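Local structure of arabinogalactan endo-1,4-beta-galactosidase (Ignisphaera aggregans, 7OSK) at residues M185-N190 against L289-A294. The protein probably hydrolyses internal beta-1,4-galactosidic bonds of galactans and arabinogalactans, this chain holding the family 53 glycoside hydrolase catalytic domain of a longer protein. Numbering follows the deposited sequence.
Sequences MVQIGN and LVAETA
E292 OE2 comes to the edge of the N190 amide beside OD1, 3.4 Å from it, while N190 OD1 sits off the carboxylate plane on one face, the two planes 32° apart. They meet inside the (beta/alpha)8 TIM barrel, where parallel strands 185-188 and 287-293 face each other across the interior rather than as sheet neighbours; Q187 CA and A291 CA are 9.2 Å apart. Because OD1 and OE2 are both acceptors, they need donors from elsewhere. R92 forms a salt bridge with OE2 and a weak hydrogen bond with OD1, which has a second weak one from H232, while OE1 accepts from the same water that N190 holds and also bonds to the Y263 hydroxyl. Asparagine suits this place since its ND2 can donate to A142 O as well as to the water. The extended glutamate has the length to bring its carboxylate into the barrel mouth, where N190 meets it: CG stands opposite the carbonyl carbon (chi1 -66°), and the chain runs on straight at chi2 -175°. In glycoside hydrolases of clan GH-A the nucleophile is a glutamate at the end of the seventh strand, and E292 is consistent with that position. Deeper in, Q187, extended from its strand, ends near the A291 methyl, a small side chain that suits the inward-facing position. Water 1 completes the bridge, accepting from N190 ND2 at 3.0 Å and donating to E292 OE1 at 2.7 Å.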
# COMPACT_ATOMS: atom_id res chain seq x y z
N MET A 185 -5.44 10.66 2.87
CA MET A 185 -4.64 10.63 1.65
C MET A 185 -5.25 9.71 0.60
O MET A 185 -5.77 8.64 0.93
CB MET A 185 -3.21 10.19 1.96
CG MET A 185 -2.43 11.22 2.75
SD MET A 185 -0.70 10.81 3.00
CE MET A 185 -0.13 12.35 3.74
N VAL A 186 -5.17 10.13 -0.65
CA VAL A 186 -5.65 9.33 -1.77
C VAL A 186 -4.50 9.04 -2.73
O VAL A 186 -3.67 9.90 -3.00
CB VAL A 186 -6.80 10.03 -2.51
CG1 VAL A 186 -7.13 9.30 -3.82
CG2 VAL A 186 -8.03 10.09 -1.62
N GLN A 187 -4.48 7.81 -3.23
CA GLN A 187 -3.42 7.36 -4.13
C GLN A 187 -3.99 7.08 -5.52
O GLN A 187 -4.66 6.08 -5.75
CB GLN A 187 -2.75 6.11 -3.54
CG GLN A 187 -1.94 5.29 -4.52
CD GLN A 187 -1.07 4.23 -3.85
OE1 GLN A 187 -0.56 3.33 -4.52
NE2 GLN A 187 -0.89 4.33 -2.53
N ILE A 188 -3.71 8.00 -6.44
CA ILE A 188 -4.27 7.95 -7.78
C ILE A 188 -3.60 6.85 -8.60
O ILE A 188 -2.58 7.07 -9.25
CB ILE A 188 -4.10 9.31 -8.52
CG1 ILE A 188 -4.53 10.48 -7.64
CG2 ILE A 188 -4.89 9.30 -9.83
CD1 ILE A 188 -5.98 10.46 -7.22
N GLY A 189 -4.19 5.66 -8.56
CA GLY A 189 -3.63 4.51 -9.24
C GLY A 189 -2.59 3.82 -8.38
O GLY A 189 -2.08 4.41 -7.43
N ASN A 190 -2.27 2.56 -8.71
CA ASN A 190 -1.26 1.81 -7.96
C ASN A 190 -0.05 1.49 -8.82
O ASN A 190 -0.16 0.77 -9.82
CB ASN A 190 -1.84 0.51 -7.40
CG ASN A 190 -0.93 -0.13 -6.37
OD1 ASN A 190 -0.77 0.39 -5.26
ND2 ASN A 190 -0.32 -1.26 -6.72
N LEU A 289 7.09 9.06 0.53
CA LEU A 289 6.37 7.99 1.21
C LEU A 289 6.76 6.61 0.67
O LEU A 289 7.05 6.47 -0.51
CB LEU A 289 4.86 8.20 1.07
CG LEU A 289 3.94 7.12 1.64
CD1 LEU A 289 4.02 7.08 3.16
CD2 LEU A 289 2.51 7.34 1.18
N VAL A 290 6.76 5.62 1.56
CA VAL A 290 6.87 4.22 1.15
C VAL A 290 5.49 3.59 1.23
O VAL A 290 5.02 3.22 2.31
CB VAL A 290 7.87 3.44 2.02
CG1 VAL A 290 7.98 1.99 1.55
CG2 VAL A 290 9.24 4.11 2.00
N ALA A 291 4.83 3.45 0.08
CA ALA A 291 3.46 2.95 0.03
C ALA A 291 3.40 1.44 0.25
O ALA A 291 2.43 0.92 0.79
CB ALA A 291 2.81 3.30 -1.30
N GLU A 292 4.44 0.75 -0.19
CA GLU A 292 4.50 -0.70 -0.04
C GLU A 292 5.92 -1.17 0.24
O GLU A 292 6.88 -0.73 -0.40
CB GLU A 292 3.96 -1.40 -1.29
CG GLU A 292 2.48 -1.18 -1.54
CD GLU A 292 1.95 -1.99 -2.72
OE1 GLU A 292 2.71 -2.82 -3.26
OE2 GLU A 292 0.78 -1.79 -3.10
N THR A 293 6.05 -2.07 1.21
CA THR A 293 7.31 -2.71 1.52
C THR A 293 7.05 -3.91 2.42
O THR A 293 6.05 -3.93 3.15
CB THR A 293 8.30 -1.74 2.20
OG1 THR A 293 9.56 -2.40 2.39
CG2 THR A 293 7.77 -1.27 3.54
N ALA A 294 7.92 -4.91 2.36
CA ALA A 294 7.75 -6.09 3.19
C ALA A 294 9.01 -6.94 3.19
O ALA A 294 9.89 -6.77 2.34
CB ALA A 294 6.57 -6.91 2.71
O HOH W 1 1.66 -3.24 -5.71